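Local coordinates for cytochrome b5-domain protein (Methanococcoides burtonii, PDB 6VZ6), which binds heme b through two axial histidines in a cytochrome b5-type domain and probably serves in electron transfer, at residues F23-K28 / D52-H57. Numbering follows the deposited sequence.
Sequences FAYKGK and DLTADH. With HEM (protoporphyrin IX containing Fe), chain B.
Tyr25 turns one ring edge toward the face of His57, an edge-to-face pair with centroids 5.3 Å apart and planes at 63°. Its CE1 does the touching, 3.7 Å from His57 CB, and CG lying anti to the backbone N (chi1 178°) lays the tyrosine ring alongside Thr54 CA and His57 CB. CG of Lys26 sits above the centre of one face of that ring, while the phenol oxygen is hydrogen-bonded to Asp64. Next to this pair, Thr54 OG1 accepts from the backbone Lys26 N at 2.9 Å in an almost straight bond (174°) and donates its own hydroxyl hydrogen to Asp52 OD1, on the syn lone pair. The same carboxylate oxygen also accepts from Thr54 N on its anti side, tilted out of the carboxylate plane, which makes an Asx turn. Asp52 OD2 reaches Gly27 N through a water, in the type I' turn that joins strands 22-25 and 28-31. Strand 22-25 is an outer strand of the mixed sheet of the cytochrome b5 fold, and the loop leading into helix 54-57 meets it at a single bridge, Ala24 with Asp52, where Leu53 N gives a 2.8 Å bond to Ala24 O. Deeper in, Leu53 CD1 rests 3.8 Å from Phe23 CB. The Phe23 ring presents a face to the heme vinyl carbon CAC, and the terminal carbon of the same vinyl, CBC, lies 3.7 Å from Leu53 CB and at the edge of the His57 ring, which in turn meets the ring of the axial ligand His62.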
loop_
_atom_site.group_PDB
_atom_site.type_symbol
_atom_site.label_atom_id
_atom_site.label_comp_id
_atom_site.label_asym_id
_atom_site.label_seq_id
_atom_site.Cartn_x
_atom_site.Cartn_y
_atom_site.Cartn_z
ATOM N N PHE A 23 0.626 1.495 0.722
ATOM C CA PHE A 23 1.468 1.109 -0.409
ATOM C C PHE A 23 1.242 2.093 -1.553
ATOM O O PHE A 23 0.336 2.915 -1.522
ATOM C CB PHE A 23 1.253 -0.353 -0.863
ATOM C CG PHE A 23 -0.154 -0.701 -1.227
ATOM C CD1 PHE A 23 -0.750 -0.152 -2.348
ATOM C CD2 PHE A 23 -0.883 -1.613 -0.452
ATOM C CE1 PHE A 23 -2.064 -0.466 -2.681
ATOM C CE2 PHE A 23 -2.182 -1.955 -0.798
ATOM C CZ PHE A 23 -2.780 -1.351 -1.897
ATOM N N ALA A 24 2.101 2.039 -2.555
ATOM C CA ALA A 24 1.915 2.862 -3.739
ATOM C C ALA A 24 1.516 1.994 -4.921
ATOM O O ALA A 24 1.890 0.824 -5.028
ATOM C CB ALA A 24 3.170 3.668 -4.054
ATOM N N TYR A 25 0.687 2.574 -5.772
ATOM C CA TYR A 25 0.257 1.945 -7.010
ATOM C C TYR A 25 0.051 3.049 -8.036
ATOM O O TYR A 25 -0.798 3.925 -7.830
ATOM C CB TYR A 25 -1.022 1.144 -6.809
ATOM C CG TYR A 25 -1.536 0.510 -8.086
ATOM C CD1 TYR A 25 -0.953 -0.632 -8.576
ATOM C CD2 TYR A 25 -2.599 1.061 -8.794
ATOM C CE1 TYR A 25 -1.417 -1.241 -9.724
ATOM C CE2 TYR A 25 -3.080 0.459 -9.969
ATOM C CZ TYR A 25 -2.454 -0.696 -10.423
ATOM O OH TYR A 25 -2.879 -1.341 -11.548
ATOM N N LYS A 26 0.867 3.038 -9.102
ATOM C CA LYS A 26 0.753 4.028 -10.166
ATOM C C LYS A 26 0.673 5.441 -9.599
ATOM O O LYS A 26 -0.232 6.216 -9.902
ATOM C CB LYS A 26 -0.460 3.689 -11.050
ATOM C CG LYS A 26 -0.237 2.332 -11.782
ATOM C CD LYS A 26 -1.321 2.020 -12.795
ATOM C CE LYS A 26 -0.942 0.811 -13.670
ATOM N NZ LYS A 26 -2.115 0.277 -14.390
ATOM N N GLY A 27 1.635 5.762 -8.732
ATOM C CA GLY A 27 1.769 7.086 -8.181
ATOM C C GLY A 27 0.910 7.398 -6.994
ATOM O O GLY A 27 1.168 8.414 -6.322
ATOM N N LYS A 28 -0.104 6.581 -6.706
ATOM C CA LYS A 28 -1.047 6.840 -5.617
ATOM C C LYS A 28 -0.642 6.047 -4.379
ATOM O O LYS A 28 -0.267 4.875 -4.485
ATOM C CB LYS A 28 -2.470 6.446 -6.015
ATOM C CG LYS A 28 -2.981 7.137 -7.251
ATOM C CD LYS A 28 -4.207 6.439 -7.804
ATOM C CE LYS A 28 -3.840 5.229 -8.661
ATOM N NZ LYS A 28 -3.230 5.595 -9.987
ATOM N N ASP A 52 6.190 0.659 -3.248
ATOM C CA ASP A 52 5.481 0.833 -4.507
ATOM C C ASP A 52 5.240 -0.545 -5.100
ATOM O O ASP A 52 6.182 -1.219 -5.549
ATOM C CB ASP A 52 6.311 1.689 -5.447
ATOM C CG ASP A 52 5.613 1.953 -6.755
ATOM O OD1 ASP A 52 4.600 1.255 -7.084
ATOM O OD2 ASP A 52 6.106 2.874 -7.446
ATOM N N LEU A 53 3.983 -0.989 -5.083
ATOM C CA LEU A 53 3.647 -2.342 -5.511
ATOM C C LEU A 53 3.138 -2.390 -6.964
ATOM O O LEU A 53 2.494 -3.377 -7.371
ATOM C CB LEU A 53 2.627 -2.937 -4.536
ATOM C CG LEU A 53 3.172 -3.242 -3.146
ATOM C CD1 LEU A 53 2.079 -3.750 -2.249
ATOM C CD2 LEU A 53 4.298 -4.274 -3.237
ATOM N N THR A 54 3.448 -1.362 -7.763
ATOM C CA THR A 54 2.944 -1.329 -9.137
ATOM C C THR A 54 3.391 -2.569 -9.913
ATOM O O THR A 54 2.579 -3.270 -10.521
ATOM C CB THR A 54 3.407 -0.061 -9.853
ATOM O OG1 THR A 54 3.016 1.120 -9.161
ATOM C CG2 THR A 54 2.810 0.013 -11.297
ATOM N N ALA A 55 4.679 -2.877 -9.882
ATOM C CA ALA A 55 5.174 -4.035 -10.627
ATOM C C ALA A 55 4.554 -5.324 -10.091
ATOM O O ALA A 55 4.146 -6.200 -10.851
ATOM C CB ALA A 55 6.702 -4.100 -10.536
ATOM N N ASP A 56 4.430 -5.437 -8.777
ATOM C CA ASP A 56 3.968 -6.687 -8.191
ATOM C C ASP A 56 2.522 -6.959 -8.532
ATOM O O ASP A 56 2.118 -8.123 -8.606
ATOM C CB ASP A 56 4.198 -6.646 -6.689
ATOM C CG ASP A 56 5.635 -6.286 -6.352
ATOM O OD1 ASP A 56 6.415 -7.221 -6.124
ATOM O OD2 ASP A 56 6.003 -5.057 -6.362
ATOM N N HIS A 57 1.742 -5.914 -8.789
ATOM C CA HIS A 57 0.345 -6.137 -9.107
ATOM C C HIS A 57 0.177 -6.924 -10.400
ATOM O O HIS A 57 -0.879 -7.548 -10.625
ATOM C CB HIS A 57 -0.422 -4.805 -9.189
ATOM C CG HIS A 57 -1.887 -5.009 -9.077
ATOM N ND1 HIS A 57 -2.669 -5.304 -10.176
ATOM C CD2 HIS A 57 -2.703 -5.087 -7.997
ATOM C CE1 HIS A 57 -3.912 -5.525 -9.779
ATOM N NE2 HIS A 57 -3.954 -5.412 -8.463
HETATM C CHA HEM B . -7.261 -8.762 -2.498
HETATM C CHB HEM B . -3.990 -12.136 -3.346
HETATM C CHC HEM B . -0.803 -8.822 -4.715
HETATM C CHD HEM B . -3.886 -5.415 -3.210
HETATM C C1A HEM B . -6.688 -9.975 -2.714
HETATM C C2A HEM B . -7.373 -11.244 -2.704
HETATM C C3A HEM B . -6.440 -12.188 -2.923
HETATM C C4A HEM B . -5.166 -11.519 -3.082
HETATM C CMA HEM B . -6.590 -13.719 -3.025
HETATM C CAA HEM B . -8.898 -11.382 -2.454
HETATM C CBA HEM B . -9.581 -12.368 -3.386
HETATM C CGA HEM B . -9.829 -11.656 -4.666
HETATM O O1A HEM B . -10.027 -10.429 -4.569
HETATM O O2A HEM B . -9.820 -12.307 -5.751
HETATM C C1B HEM B . -2.865 -11.516 -3.783
HETATM C C2B HEM B . -1.694 -12.226 -4.093
HETATM C C3B HEM B . -0.774 -11.364 -4.495
HETATM C C4B HEM B . -1.350 -10.035 -4.406
HETATM C CMB HEM B . -1.556 -13.753 -4.032
HETATM C CAB HEM B . 0.568 -11.903 -5.031
HETATM C CBB HEM B . 1.121 -11.318 -6.102
HETATM C C1C HEM B . -1.369 -7.601 -4.449
HETATM C C2C HEM B . -0.782 -6.304 -4.753
HETATM C C3C HEM B . -1.636 -5.356 -4.320
HETATM C C4C HEM B . -2.789 -6.031 -3.749
HETATM C CMC HEM B . 0.598 -6.138 -5.416
HETATM C CAC HEM B . -1.566 -3.796 -4.345
HETATM C CBC HEM B . -0.949 -3.104 -5.284
HETATM C C1D HEM B . -5.048 -6.023 -2.814
HETATM C C2D HEM B . -6.185 -5.390 -2.163
HETATM C C3D HEM B . -7.131 -6.307 -1.990
HETATM C C4D HEM B . -6.598 -7.549 -2.490
HETATM C CMD HEM B . -6.273 -3.886 -1.800
HETATM C CAD HEM B . -8.534 -6.153 -1.344
HETATM C CBD HEM B . -8.372 -6.271 0.170
HETATM C CGD HEM B . -9.695 -6.230 0.907
HETATM O O1D HEM B . -9.698 -6.181 2.155
HETATM O O2D HEM B . -10.751 -6.163 0.244
HETATM N NA HEM B . -5.358 -10.165 -2.960
HETATM N NB HEM B . -2.626 -10.172 -3.950
HETATM N NC HEM B . -2.605 -7.396 -3.862
HETATM N ND HEM B . -5.329 -7.350 -2.984
HETATM FE FE HEM B . -4.020 -8.792 -3.450
HETATM O O HOH W 1 3.945 4.646 -7.928
#